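Long-range contacts in hydrolase, haloacid dehalogenase-like family (Pseudomonas syringae pv. tomato, PDB 3S6J), which probably acts as a sugar phosphatase of the haloacid dehalogenase family, with a bound calcium ion in the active site of this domain: residues Gln23-Trp28 and Leu39-Ile44; Pro94-Leu99 and Glu210-Leu215; Tyr145-Pro150 and Ile174-Ala179; Thr7-Asp12 and Glu106-Cys111; Ile112-Gly117 and Ile135-Arg140. All coordinates share one frame; numbering follows the deposited sequence.

Contact 1: Gln23-Trp28 and Leu39-Ile44; sequences QNVAAW and LAMWRI
The indole of Trp28 is stacked with the ring of His79 from helix 69-85, while Ile44 meets this residue at the CB that joins ring to backbone. On the other segment, one face of the Trp42 ring carries Arg43 CG, set toward the rim, and one face of the Arg43 guanidinium lies against Trp42 CZ2. Both segments belong to the bundle of helices that follows the first strand, the position of the alpha-helical cap in related haloacid dehalogenase enzymes, and here helices 21-34 and 41-47 pack mainly through apolar side chains. Val25 holds CG1 opposite its backbone N (chi1 -178°), which brings that methyl against the chain of selenomethionine Met41, 3.9 Å from Met41 CG. The Met41 chain turns at its selenium (chi3 104°), so that CE touches both Val25 and Ala26, 3.6 Å from Ala26 CA. Ile44 fills the other part of the interface, its CG2 lying 3.6 Å from Trp28 CB and 4.1 Å from Val25 O. The second subunit covers the outer side, where its Asp19 accepts from Met41 N and its Glu210 forms a salt bridge with Arg43. Packing is tightest where Val25 CG1 meets Met41 CE at 3.5 Å.

Contact 2: Pro94-Leu99 and Glu210-Leu215; sequences PGAVEL and EDPLDL
This is a meeting of two helix beginnings, Pro94-Leu99 leading into helix 96-105 and Glu210-Leu215 into helix 212-217, beside the parallel sheet of the Rossmann-like core. The backbones come close because Gly95, the N-cap residue with a positive phi of 86°, has no side chain: its CA stands 4.0 Å from Leu213 CA. Pro94 O meets the start of the second helix, 3.3 Å from Pro212 CD, and accepts a weak, strongly bent hydrogen bond from Leu213 N (3.1 Å, 129°). The Pro212 ring fits against the first turn of the other helix, with CB 3.6 Å from Ala96 N and CG 4.0 Å from Ala96 CB. Deeper in, Leu99 and Leu215 both hold CG opposite the backbone N, and their CD2 methyls touch at 4.2 Å. Leu190 of strand 186-190 supports Pro212 and Leu215 from the sheet, and the acidic end of segment 210-215 reaches the second subunit, since Asp211 OD2 forms a salt bridge with Arg43 of that subunit. The other carboxylate oxygen of Asp211 caps its own helix: Asp214 N donates to Asp211 OD1 at 3.0 Å, nearly in line with the CG-OD1 bond.

Contact 3: Tyr145-Pro150 and Ile174-Ala179; sequences YGKPDP and IWDMLA
Lys147 reaches Asp176 with an extended chain, and its NZ forms a salt bridge with Asp176 OD2 at 2.7 Å. The ammonium comes in on the syn side of that oxygen, 21° out of the carboxylate plane. Asp12 OD1 and Ala113 O also bind this NZ, so with Asp176 OD2 three oxygens hold the buried ammonium. Asp176 is steadied in turn by its second oxygen, OD1, which accepts from Ala173 N just before helix 174-182. Behind the lysine, the cis-Pro148 turns the loop against the helix: Pro148 CB meets the edge of the Trp175 ring, 4.2 Å from CE3, and lies 3.8 Å from Leu178 CB. Its carbonyl presses closely on Ala179, with Pro148 O only 3.1 Å from Ala179 CB. Further out, Asp149 OD1 accepts from Asp151 N at the turn leading into helix 151-160. A loop lysine meeting an acidic residue just after the metal-binding Asp172 fits motifs III and IV of the haloacid dehalogenase active site.

Contact 4: Thr7-Asp12 and Glu106-Cys111; sequences TSFIFD and ENLKWC. With CA (calcium ion), chain M.
Phe11 turns CG opposite its carbonyl carbon (chi1 -74°) and Trp110 holds its own between N and carbonyl carbon (chi1 58°), which turns the indole off the neighbouring strand and leaves Trp110 CB in the plane of the Phe11 ring, 3.8 Å from CE2 at its edge. The segments meet as neighbouring parallel strands 8-11 and 110-113 in the Rossmann-like core of the haloacid dehalogenase fold. Lys109 O accepts from Phe9 N, Phe9 O from Cys111 N at 2.7 Å, and Cys111 O from Phe11 N at 2.8 Å. Trp110 CA also leans on the Phe9 carbonyl, 2.9 Å from O, a close CA-H...O contact. On the aromatic face, Phe9 CB and Trp110 CB touch at 3.6 Å and Leu108 CD1 approaches Phe9 CE1; Leu99 and Leu103 of helix 96-105 cover Phe11. Ile10 and Cys111 point to the other face, against helix 151-160. The strand delivers Asp12 to the metal shared with Asp14 and Asp172: three waters join the site, and Asp12 OD2 binds calcium at 2.5 Å.

Contact 5: Ile112-Gly117 and Ile135-Arg140; sequences IATSGG and INIVTR
A beta-alpha-beta unit closes here: strand 110-113 leads through helix 118-127 to strand 137-138, which returns parallel to it at one border of the core sheet within this chain. Asn136 O accepts from Ile112 N, Ile112 O accepts from Val138 N, and Val138 O takes the longer bond from Thr114 N at 3.2 Å. Past the regular strands the pattern shifts: Arg140 N donates to Gly116 O at 2.9 Å, not to Thr114 O. Ile112 CG2 packs 3.7 Å from Ile137 CD1, and Ile112 CD1 reaches Ile135 CD1. Beyond the strand end, Thr114 and Thr139 lie side by side with their CG2 methyls 4.0 Å apart. Thr114 has OG1 opposite its backbone N (chi1 176°), from where it accepts from Gly116 N at 3.0 Å, an ST turn that shapes the loop before the next helix. A threonine at this strand end is consistent with motif II, the serine or threonine that binds phosphate in relatives; its role here is probably the same. Ser115 OG ties the loop to Gly49 O. Leu125 of helix 118-127 covers Ile112 and Ile135, while Phe153 and Leu152 of helix 151-160 lie against Ala113 and Val138 on the other face of the sheet.

Overall arrangement
Contacts 4 and 5 share strand 110-113 and together join three neighbouring strands of the core sheet; Ala113 N donates to Phe11 O at 2.8 Å to link them. Contact 3 closes the calcium site from the loop side: Lys147 NZ lies 2.7 Å from Asp12 OD1 of contact 4 and 2.9 Å from Ala113 O of contact 5, and the side chain of Asp176 is about 4 Å from the calcium ion. Contact 2 backs the sheet, where Leu99 CD2 touches Phe11 CE1 at 3.5 Å. Contact 1 stands apart in the probable cap, its centre about 30 Å from that of contact 4, although the side chain of Val25 is about 10 Å from the calcium ion. Contacts 1 and 2 both meet the second subunit.

Contact 1: Gln23-Trp28 and Leu39-Ile44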
# COMPACT_ATOMS: atom_id res chain seq x y z
N GLN E 23 4.07 -6.20 -6.43
CA GLN E 23 4.07 -6.81 -7.75
C GLN E 23 2.69 -7.43 -8.02
O GLN E 23 2.14 -7.30 -9.13
CB GLN E 23 5.20 -7.84 -7.90
CG GLN E 23 6.59 -7.23 -8.08
CD GLN E 23 7.17 -6.64 -6.79
OE1 GLN E 23 6.84 -7.08 -5.68
NE2 GLN E 23 8.03 -5.65 -6.94
N ASN E 24 2.12 -8.07 -7.00
CA ASN E 24 0.79 -8.67 -7.11
C ASN E 24 -0.22 -7.57 -7.45
O ASN E 24 -0.95 -7.67 -8.43
CB ASN E 24 0.43 -9.42 -5.82
CG ASN E 24 -0.59 -10.51 -6.04
OD1 ASN E 24 -1.19 -10.61 -7.10
ND2 ASN E 24 -0.79 -11.35 -5.04
N VAL E 25 -0.22 -6.49 -6.67
CA VAL E 25 -1.08 -5.34 -6.97
C VAL E 25 -0.96 -4.87 -8.43
O VAL E 25 -1.98 -4.69 -9.12
CB VAL E 25 -0.81 -4.14 -6.00
CG1 VAL E 25 -1.74 -2.99 -6.31
CG2 VAL E 25 -1.01 -4.56 -4.56
N ALA E 26 0.26 -4.66 -8.91
CA ALA E 26 0.48 -4.16 -10.26
C ALA E 26 -0.06 -5.13 -11.31
O ALA E 26 -0.69 -4.73 -12.30
CB ALA E 26 1.96 -3.89 -10.48
N ALA E 27 0.15 -6.43 -11.06
CA ALA E 27 -0.36 -7.49 -11.92
C ALA E 27 -1.89 -7.49 -11.99
O ALA E 27 -2.47 -7.65 -13.07
CB ALA E 27 0.16 -8.85 -11.46
N TRP E 28 -2.56 -7.37 -10.84
CA TRP E 28 -4.01 -7.27 -10.85
C TRP E 28 -4.48 -6.01 -11.58
O TRP E 28 -5.45 -6.06 -12.34
CB TRP E 28 -4.61 -7.35 -9.45
CG TRP E 28 -4.70 -8.76 -8.98
CD1 TRP E 28 -4.00 -9.34 -7.96
CD2 TRP E 28 -5.49 -9.81 -9.57
NE1 TRP E 28 -4.31 -10.66 -7.87
CE2 TRP E 28 -5.23 -10.99 -8.84
CE3 TRP E 28 -6.40 -9.86 -10.63
CZ2 TRP E 28 -5.85 -12.21 -9.13
CZ3 TRP E 28 -7.02 -11.08 -10.93
CH2 TRP E 28 -6.74 -12.23 -10.18
N LEU E 39 -10.11 0.14 -11.31
CA LEU E 39 -10.21 0.13 -9.86
C LEU E 39 -8.95 0.79 -9.35
O LEU E 39 -7.87 0.46 -9.83
CB LEU E 39 -10.23 -1.30 -9.35
CG LEU E 39 -11.37 -1.57 -8.38
CD1 LEU E 39 -12.54 -2.20 -9.13
CD2 LEU E 39 -10.89 -2.48 -7.26
N ALA E 40 -9.09 1.74 -8.43
CA ALA E 40 -7.91 2.40 -7.87
C ALA E 40 -7.02 1.35 -7.22
O ALA E 40 -7.49 0.35 -6.68
CB ALA E 40 -8.31 3.48 -6.86
N MSE E 41 -5.72 1.55 -7.27
CA MSE E 41 -4.85 0.53 -6.71
C MSE E 41 -4.93 0.27 -5.21
O MSE E 41 -4.63 -0.83 -4.78
CB MSE E 41 -3.41 0.72 -7.19
CG MSE E 41 -3.19 -0.13 -8.45
SE MSE E 41 -1.70 0.48 -9.32
CE MSE E 41 -0.44 -0.94 -8.81
N TRP E 42 -5.34 1.25 -4.41
CA TRP E 42 -5.52 0.98 -2.97
C TRP E 42 -6.61 -0.09 -2.70
O TRP E 42 -6.46 -0.92 -1.79
CB TRP E 42 -5.80 2.27 -2.19
CG TRP E 42 -7.20 2.79 -2.38
CD1 TRP E 42 -7.68 3.52 -3.43
CD2 TRP E 42 -8.31 2.61 -1.48
NE1 TRP E 42 -9.02 3.79 -3.25
CE2 TRP E 42 -9.42 3.25 -2.06
CE3 TRP E 42 -8.46 1.96 -0.26
CZ2 TRP E 42 -10.68 3.25 -1.45
CZ3 TRP E 42 -9.70 1.97 0.35
CH2 TRP E 42 -10.80 2.61 -0.25
N ARG E 43 -7.68 -0.08 -3.51
CA ARG E 43 -8.76 -1.07 -3.40
C ARG E 43 -8.26 -2.47 -3.76
O ARG E 43 -8.68 -3.45 -3.15
CB ARG E 43 -9.98 -0.69 -4.28
CG ARG E 43 -10.39 0.78 -4.23
CD ARG E 43 -11.83 1.06 -4.72
NE ARG E 43 -12.75 0.74 -3.63
CZ ARG E 43 -13.54 1.60 -3.00
NH1 ARG E 43 -13.58 2.87 -3.35
NH2 ARG E 43 -14.31 1.17 -2.02
N ILE E 44 -7.38 -2.57 -4.75
CA ILE E 44 -6.77 -3.86 -5.09
C ILE E 44 -5.83 -4.35 -3.97
O ILE E 44 -5.82 -5.53 -3.62
CB ILE E 44 -6.01 -3.81 -6.44
CG1 ILE E 44 -6.99 -3.50 -7.59
CG2 ILE E 44 -5.30 -5.15 -6.69
CD1 ILE E 44 -6.35 -3.02 -8.90

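Contact 2: Pro94-Leu99 and Glu210-Leu215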
# COMPACT_ATOMS: atom_id res chain seq x y z
N PRO E 94 13.68 -8.88 4.73
CA PRO E 94 14.70 -9.00 5.79
C PRO E 94 14.34 -10.01 6.87
O PRO E 94 13.24 -9.96 7.40
CB PRO E 94 14.72 -7.61 6.44
CG PRO E 94 14.21 -6.68 5.41
CD PRO E 94 13.23 -7.48 4.57
N GLY E 95 15.27 -10.91 7.18
CA GLY E 95 15.09 -11.85 8.27
C GLY E 95 14.35 -13.09 7.87
O GLY E 95 14.29 -14.05 8.64
N ALA E 96 13.77 -13.07 6.67
CA ALA E 96 12.89 -14.14 6.19
C ALA E 96 13.59 -15.49 6.14
O ALA E 96 13.10 -16.49 6.68
CB ALA E 96 12.35 -13.80 4.82
N VAL E 97 14.73 -15.54 5.46
CA VAL E 97 15.50 -16.77 5.39
C VAL E 97 16.05 -17.12 6.76
O VAL E 97 15.92 -18.25 7.23
CB VAL E 97 16.64 -16.66 4.35
CG1 VAL E 97 17.67 -17.74 4.59
CG2 VAL E 97 16.08 -16.73 2.93
N GLU E 98 16.66 -16.13 7.42
CA GLU E 98 17.23 -16.36 8.74
C GLU E 98 16.21 -16.90 9.74
O GLU E 98 16.56 -17.73 10.59
CB GLU E 98 17.86 -15.10 9.31
CG GLU E 98 18.43 -15.32 10.71
CD GLU E 98 19.22 -14.13 11.19
OE1 GLU E 98 19.15 -13.10 10.50
OE2 GLU E 98 19.91 -14.22 12.25
N LEU E 99 14.96 -16.43 9.65
CA LEU E 99 13.89 -16.92 10.53
C LEU E 99 13.64 -18.38 10.24
O LEU E 99 13.54 -19.20 11.15
CB LEU E 99 12.60 -16.11 10.36
CG LEU E 99 11.39 -16.55 11.20
CD1 LEU E 99 11.72 -16.57 12.71
CD2 LEU E 99 10.14 -15.69 10.93
N GLU E 210 7.25 -5.43 12.26
CA GLU E 210 7.56 -4.84 10.97
C GLU E 210 7.68 -5.86 9.86
O GLU E 210 7.06 -5.73 8.80
CB GLU E 210 8.83 -4.02 11.04
CG GLU E 210 8.66 -2.81 11.92
CD GLU E 210 9.89 -1.94 11.94
OE1 GLU E 210 10.99 -2.46 11.66
OE2 GLU E 210 9.75 -0.74 12.24
N ASP E 211 8.50 -6.87 10.12
CA ASP E 211 8.93 -7.80 9.10
C ASP E 211 9.49 -9.05 9.80
O ASP E 211 9.45 -9.14 11.02
CB ASP E 211 9.91 -7.11 8.12
CG ASP E 211 11.12 -6.48 8.84
OD1 ASP E 211 11.46 -6.95 9.95
OD2 ASP E 211 11.73 -5.53 8.30
N PRO E 212 9.96 -10.05 9.03
CA PRO E 212 10.39 -11.29 9.69
C PRO E 212 11.52 -11.06 10.69
O PRO E 212 11.55 -11.73 11.71
CB PRO E 212 10.84 -12.18 8.53
CG PRO E 212 10.06 -11.65 7.33
CD PRO E 212 9.93 -10.17 7.56
N LEU E 213 12.41 -10.11 10.40
CA LEU E 213 13.53 -9.83 11.29
C LEU E 213 13.00 -9.29 12.60
O LEU E 213 13.45 -9.69 13.68
CB LEU E 213 14.52 -8.84 10.67
CG LEU E 213 15.79 -8.46 11.47
CD1 LEU E 213 16.70 -9.66 11.69
CD2 LEU E 213 16.59 -7.36 10.76
N ASP E 214 12.03 -8.39 12.50
CA ASP E 214 11.48 -7.78 13.70
C ASP E 214 10.81 -8.86 14.53
O ASP E 214 10.96 -8.93 15.75
CB ASP E 214 10.49 -6.66 13.37
CG ASP E 214 10.12 -5.85 14.59
OD1 ASP E 214 10.89 -5.92 15.58
OD2 ASP E 214 9.07 -5.15 14.55
N LEU E 215 10.08 -9.73 13.84
CA LEU E 215 9.41 -10.85 14.50
C LEU E 215 10.43 -11.78 15.14
O LEU E 215 10.27 -12.22 16.28
CB LEU E 215 8.54 -11.60 13.49
CG LEU E 215 8.02 -12.98 13.85
CD1 LEU E 215 7.26 -12.97 15.15
CD2 LEU E 215 7.13 -13.46 12.74

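Contact 3: Tyr145-Pro150 and Ile174-Ala179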
# COMPACT_ATOMS: atom_id res chain seq x y z
N TYR E 145 -11.24 -23.44 -0.75
CA TYR E 145 -11.44 -22.02 -0.46
C TYR E 145 -10.16 -21.38 0.01
O TYR E 145 -9.38 -21.99 0.75
CB TYR E 145 -12.55 -21.87 0.59
CG TYR E 145 -13.85 -22.53 0.18
CD1 TYR E 145 -14.61 -22.02 -0.86
CD2 TYR E 145 -14.31 -23.68 0.83
CE1 TYR E 145 -15.80 -22.62 -1.25
CE2 TYR E 145 -15.49 -24.29 0.45
CZ TYR E 145 -16.24 -23.76 -0.59
OH TYR E 145 -17.43 -24.35 -0.99
N GLY E 146 -9.93 -20.15 -0.43
CA GLY E 146 -8.75 -19.42 -0.02
C GLY E 146 -9.09 -18.55 1.17
O GLY E 146 -10.21 -18.56 1.68
N LYS E 147 -8.10 -17.78 1.60
CA LYS E 147 -8.32 -16.86 2.71
C LYS E 147 -9.44 -15.88 2.35
O LYS E 147 -9.60 -15.51 1.19
CB LYS E 147 -7.02 -16.14 3.04
CG LYS E 147 -5.90 -17.09 3.45
CD LYS E 147 -4.54 -16.39 3.35
CE LYS E 147 -3.39 -17.38 3.51
NZ LYS E 147 -2.06 -16.72 3.35
N PRO E 148 -10.21 -15.45 3.36
CA PRO E 148 -10.04 -15.71 4.80
C PRO E 148 -10.68 -17.01 5.32
O PRO E 148 -10.77 -17.19 6.54
CB PRO E 148 -10.75 -14.52 5.41
CG PRO E 148 -11.96 -14.39 4.49
CD PRO E 148 -11.29 -14.47 3.13
N ASP E 149 -11.14 -17.89 4.42
CA ASP E 149 -11.56 -19.22 4.85
C ASP E 149 -10.37 -19.93 5.51
O ASP E 149 -9.22 -19.77 5.07
CB ASP E 149 -12.11 -20.03 3.69
CG ASP E 149 -12.85 -21.28 4.15
OD1 ASP E 149 -12.18 -22.26 4.56
OD2 ASP E 149 -14.11 -21.27 4.09
N PRO E 150 -10.64 -20.65 6.60
CA PRO E 150 -9.61 -21.32 7.40
C PRO E 150 -8.99 -22.52 6.70
O PRO E 150 -8.04 -23.12 7.23
CB PRO E 150 -10.38 -21.81 8.63
CG PRO E 150 -11.68 -21.08 8.62
CD PRO E 150 -11.98 -20.79 7.19
N ILE E 174 -5.07 -8.57 6.58
CA ILE E 174 -6.34 -8.73 7.27
C ILE E 174 -6.82 -10.17 7.09
O ILE E 174 -7.23 -10.84 8.03
CB ILE E 174 -7.36 -7.71 6.67
CG1 ILE E 174 -7.19 -6.33 7.33
CG2 ILE E 174 -8.77 -8.20 6.78
CD1 ILE E 174 -7.89 -5.19 6.53
N TRP E 175 -6.70 -10.65 5.85
CA TRP E 175 -7.20 -11.97 5.47
C TRP E 175 -6.53 -13.14 6.17
O TRP E 175 -7.19 -14.11 6.47
CB TRP E 175 -7.17 -12.11 3.95
CG TRP E 175 -7.61 -10.83 3.35
CD1 TRP E 175 -6.86 -9.96 2.62
CD2 TRP E 175 -8.90 -10.21 3.51
NE1 TRP E 175 -7.61 -8.86 2.28
CE2 TRP E 175 -8.86 -8.99 2.81
CE3 TRP E 175 -10.08 -10.58 4.16
CZ2 TRP E 175 -9.97 -8.13 2.74
CZ3 TRP E 175 -11.18 -9.74 4.08
CH2 TRP E 175 -11.12 -8.52 3.38
N ASP E 176 -5.22 -13.04 6.45
CA ASP E 176 -4.50 -14.04 7.24
C ASP E 176 -4.98 -14.06 8.68
O ASP E 176 -5.15 -15.12 9.28
CB ASP E 176 -2.98 -13.75 7.27
CG ASP E 176 -2.32 -13.87 5.91
OD1 ASP E 176 -2.03 -12.82 5.32
OD2 ASP E 176 -2.06 -15.00 5.44
N MSE E 177 -5.19 -12.87 9.24
CA MSE E 177 -5.61 -12.74 10.63
C MSE E 177 -7.04 -13.24 10.82
O MSE E 177 -7.33 -13.98 11.75
CB MSE E 177 -5.49 -11.28 11.10
CG MSE E 177 -4.06 -10.74 11.11
SE MSE E 177 -2.85 -11.91 12.13
CE MSE E 177 -2.02 -12.84 10.64
N LEU E 178 -7.92 -12.81 9.91
CA LEU E 178 -9.28 -13.30 9.86
C LEU E 178 -9.32 -14.84 9.80
O LEU E 178 -9.97 -15.49 10.65
CB LEU E 178 -10.00 -12.68 8.65
CG LEU E 178 -11.02 -11.54 8.86
CD1 LEU E 178 -10.83 -10.74 10.12
CD2 LEU E 178 -11.10 -10.62 7.65
N ALA E 179 -8.62 -15.44 8.84
CA ALA E 179 -8.58 -16.89 8.76
C ALA E 179 -8.00 -17.52 10.03
O ALA E 179 -8.41 -18.60 10.46
CB ALA E 179 -7.82 -17.35 7.52

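Contact 4: Thr7-Asp12 and Glu106-Cys111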
# COMPACT_ATOMS: atom_id res chain seq x y z
N THR E 7 5.73 -24.49 19.81
CA THR E 7 4.93 -23.83 18.79
C THR E 7 5.25 -24.34 17.39
O THR E 7 6.42 -24.59 17.06
CB THR E 7 5.13 -22.31 18.84
OG1 THR E 7 4.53 -21.80 20.05
CG2 THR E 7 4.48 -21.64 17.63
N SER E 8 4.20 -24.53 16.59
CA SER E 8 4.34 -24.83 15.16
C SER E 8 3.90 -23.60 14.35
O SER E 8 3.03 -22.84 14.79
CB SER E 8 3.51 -26.06 14.79
OG SER E 8 4.00 -27.21 15.45
N PHE E 9 4.49 -23.42 13.17
CA PHE E 9 4.39 -22.14 12.47
C PHE E 9 3.75 -22.24 11.09
O PHE E 9 4.19 -23.01 10.23
CB PHE E 9 5.77 -21.50 12.34
CG PHE E 9 6.34 -21.02 13.65
CD1 PHE E 9 6.86 -21.93 14.57
CD2 PHE E 9 6.37 -19.67 13.96
CE1 PHE E 9 7.40 -21.49 15.78
CE2 PHE E 9 6.90 -19.23 15.16
CZ PHE E 9 7.41 -20.14 16.08
N ILE E 10 2.72 -21.43 10.87
CA ILE E 10 2.11 -21.33 9.55
C ILE E 10 2.37 -19.95 8.96
O ILE E 10 1.85 -18.94 9.45
CB ILE E 10 0.60 -21.61 9.58
CG1 ILE E 10 0.33 -22.95 10.26
CG2 ILE E 10 0.07 -21.61 8.18
CD1 ILE E 10 -1.14 -23.24 10.54
N PHE E 11 3.19 -19.90 7.91
CA PHE E 11 3.60 -18.64 7.32
C PHE E 11 2.81 -18.35 6.05
O PHE E 11 2.65 -19.22 5.19
CB PHE E 11 5.08 -18.70 6.94
CG PHE E 11 6.03 -18.62 8.10
CD1 PHE E 11 6.45 -17.40 8.60
CD2 PHE E 11 6.56 -19.77 8.66
CE1 PHE E 11 7.35 -17.34 9.64
CE2 PHE E 11 7.46 -19.71 9.71
CZ PHE E 11 7.85 -18.50 10.21
N ASP E 12 2.31 -17.13 5.94
CA ASP E 12 1.89 -16.64 4.64
C ASP E 12 3.16 -16.40 3.81
O ASP E 12 4.27 -16.41 4.36
CB ASP E 12 1.07 -15.36 4.80
CG ASP E 12 0.85 -14.66 3.48
OD1 ASP E 12 0.11 -15.21 2.64
OD2 ASP E 12 1.41 -13.57 3.29
N GLU E 106 16.14 -25.38 15.24
CA GLU E 106 15.52 -25.42 16.55
C GLU E 106 14.44 -26.51 16.60
O GLU E 106 13.74 -26.64 17.60
CB GLU E 106 14.90 -24.06 16.81
CG GLU E 106 14.77 -23.65 18.24
CD GLU E 106 14.90 -22.15 18.39
OE1 GLU E 106 15.82 -21.59 17.77
OE2 GLU E 106 14.09 -21.53 19.11
N ASN E 107 14.31 -27.27 15.52
CA ASN E 107 13.30 -28.32 15.44
C ASN E 107 11.83 -27.87 15.47
O ASN E 107 10.92 -28.70 15.59
CB ASN E 107 13.54 -29.38 16.51
CG ASN E 107 14.79 -30.18 16.25
OD1 ASN E 107 14.89 -30.86 15.23
ND2 ASN E 107 15.76 -30.07 17.16
N LEU E 108 11.59 -26.57 15.34
CA LEU E 108 10.22 -26.06 15.28
C LEU E 108 9.66 -26.29 13.88
O LEU E 108 10.32 -25.99 12.88
CB LEU E 108 10.18 -24.57 15.63
CG LEU E 108 10.81 -24.24 17.00
CD1 LEU E 108 11.06 -22.75 17.16
CD2 LEU E 108 9.96 -24.78 18.14
N LYS E 109 8.45 -26.85 13.81
CA LYS E 109 7.82 -27.18 12.54
C LYS E 109 7.12 -25.96 11.93
O LYS E 109 6.45 -25.20 12.64
CB LYS E 109 6.77 -28.27 12.73
CG LYS E 109 7.23 -29.50 13.49
CD LYS E 109 6.01 -30.17 14.12
CE LYS E 109 6.21 -31.67 14.37
NZ LYS E 109 7.11 -31.97 15.53
N TRP E 110 7.26 -25.79 10.61
CA TRP E 110 6.55 -24.72 9.91
C TRP E 110 6.06 -25.15 8.54
O TRP E 110 6.64 -26.02 7.88
CB TRP E 110 7.41 -23.47 9.77
CG TRP E 110 8.72 -23.70 9.06
CD1 TRP E 110 9.91 -24.05 9.63
CD2 TRP E 110 8.97 -23.60 7.65
NE1 TRP E 110 10.87 -24.17 8.67
CE2 TRP E 110 10.33 -23.90 7.44
CE3 TRP E 110 8.17 -23.28 6.54
CZ2 TRP E 110 10.92 -23.89 6.17
CZ3 TRP E 110 8.76 -23.26 5.27
CH2 TRP E 110 10.12 -23.57 5.10
N CYS E 111 4.98 -24.51 8.11
CA CYS E 111 4.40 -24.75 6.81
C CYS E 111 4.06 -23.42 6.16
O CYS E 111 3.72 -22.46 6.85
CB CYS E 111 3.14 -25.60 6.95
SG CYS E 111 2.46 -26.18 5.38
CA CA M . 0.01 -12.02 1.88
O HOH W 1 -2.13 -12.72 2.77
O HOH W 2 -0.97 -12.68 -0.38
O HOH W 3 -0.98 -9.66 1.13

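Contact 5: Ile112-Gly117 and Ile135-Arg140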
# COMPACT_ATOMS: atom_id res chain seq x y z
N ILE E 112 4.17 -23.36 4.84
CA ILE E 112 3.76 -22.15 4.14
C ILE E 112 2.34 -22.35 3.66
O ILE E 112 1.97 -23.45 3.28
CB ILE E 112 4.73 -21.80 2.99
CG1 ILE E 112 5.98 -21.16 3.59
CG2 ILE E 112 4.06 -20.88 1.97
CD1 ILE E 112 7.16 -21.10 2.64
N ALA E 113 1.53 -21.29 3.75
CA ALA E 113 0.12 -21.36 3.37
C ALA E 113 -0.27 -20.09 2.63
O ALA E 113 -0.33 -19.00 3.23
CB ALA E 113 -0.76 -21.56 4.59
N THR E 114 -0.55 -20.23 1.33
CA THR E 114 -0.79 -19.10 0.43
C THR E 114 -2.09 -19.26 -0.36
O THR E 114 -2.46 -20.37 -0.75
CB THR E 114 0.42 -18.90 -0.55
OG1 THR E 114 0.12 -17.84 -1.47
CG2 THR E 114 0.70 -20.18 -1.35
N SER E 115 -2.79 -18.14 -0.59
CA SER E 115 -3.99 -18.14 -1.46
C SER E 115 -3.60 -18.18 -2.92
O SER E 115 -4.44 -18.39 -3.79
CB SER E 115 -4.87 -16.90 -1.21
OG SER E 115 -5.42 -16.90 0.09
N GLY E 116 -2.32 -17.96 -3.20
CA GLY E 116 -1.79 -18.14 -4.54
C GLY E 116 -1.85 -19.60 -4.98
O GLY E 116 -1.89 -20.53 -4.16
N GLY E 117 -1.89 -19.81 -6.29
CA GLY E 117 -1.78 -21.14 -6.86
C GLY E 117 -0.33 -21.49 -7.08
O GLY E 117 0.56 -20.66 -6.84
N ILE E 135 9.64 -28.51 0.45
CA ILE E 135 9.22 -27.93 1.73
C ILE E 135 7.78 -28.26 2.09
O ILE E 135 7.07 -28.92 1.33
CB ILE E 135 9.32 -26.39 1.72
CG1 ILE E 135 8.59 -25.82 0.50
CG2 ILE E 135 10.78 -25.94 1.76
CD1 ILE E 135 8.24 -24.36 0.61
N ASN E 136 7.35 -27.79 3.25
CA ASN E 136 5.96 -27.88 3.66
C ASN E 136 5.19 -26.66 3.19
O ASN E 136 5.38 -25.55 3.70
CB ASN E 136 5.86 -28.00 5.19
CG ASN E 136 6.21 -29.40 5.69
OD1 ASN E 136 6.17 -30.38 4.95
ND2 ASN E 136 6.52 -29.49 6.97
N ILE E 137 4.32 -26.85 2.21
CA ILE E 137 3.54 -25.75 1.67
C ILE E 137 2.17 -26.20 1.19
O ILE E 137 2.01 -27.30 0.65
CB ILE E 137 4.28 -25.04 0.51
CG1 ILE E 137 3.42 -23.92 -0.07
CG2 ILE E 137 4.66 -26.04 -0.58
CD1 ILE E 137 4.17 -23.02 -1.03
N VAL E 138 1.18 -25.34 1.41
CA VAL E 138 -0.17 -25.55 0.89
C VAL E 138 -0.53 -24.37 0.01
O VAL E 138 -0.23 -23.22 0.34
CB VAL E 138 -1.20 -25.66 2.03
CG1 VAL E 138 -2.59 -25.63 1.48
CG2 VAL E 138 -0.98 -26.95 2.81
N THR E 139 -1.14 -24.65 -1.14
CA THR E 139 -1.57 -23.60 -2.05
C THR E 139 -3.07 -23.66 -2.29
O THR E 139 -3.75 -24.59 -1.85
CB THR E 139 -0.81 -23.67 -3.41
OG1 THR E 139 -1.24 -24.81 -4.16
CG2 THR E 139 0.67 -23.78 -3.17
N ARG E 140 -3.58 -22.65 -3.00
CA ARG E 140 -4.99 -22.55 -3.33
C ARG E 140 -5.45 -23.79 -4.09
O ARG E 140 -6.60 -24.22 -3.97
CB ARG E 140 -5.21 -21.30 -4.19
CG ARG E 140 -6.55 -21.24 -4.87
CD ARG E 140 -7.64 -20.83 -3.91
NE ARG E 140 -8.95 -20.96 -4.54
CZ ARG E 140 -9.65 -22.09 -4.52
NH1 ARG E 140 -9.16 -23.15 -3.89
NH2 ARG E 140 -10.84 -22.15 -5.11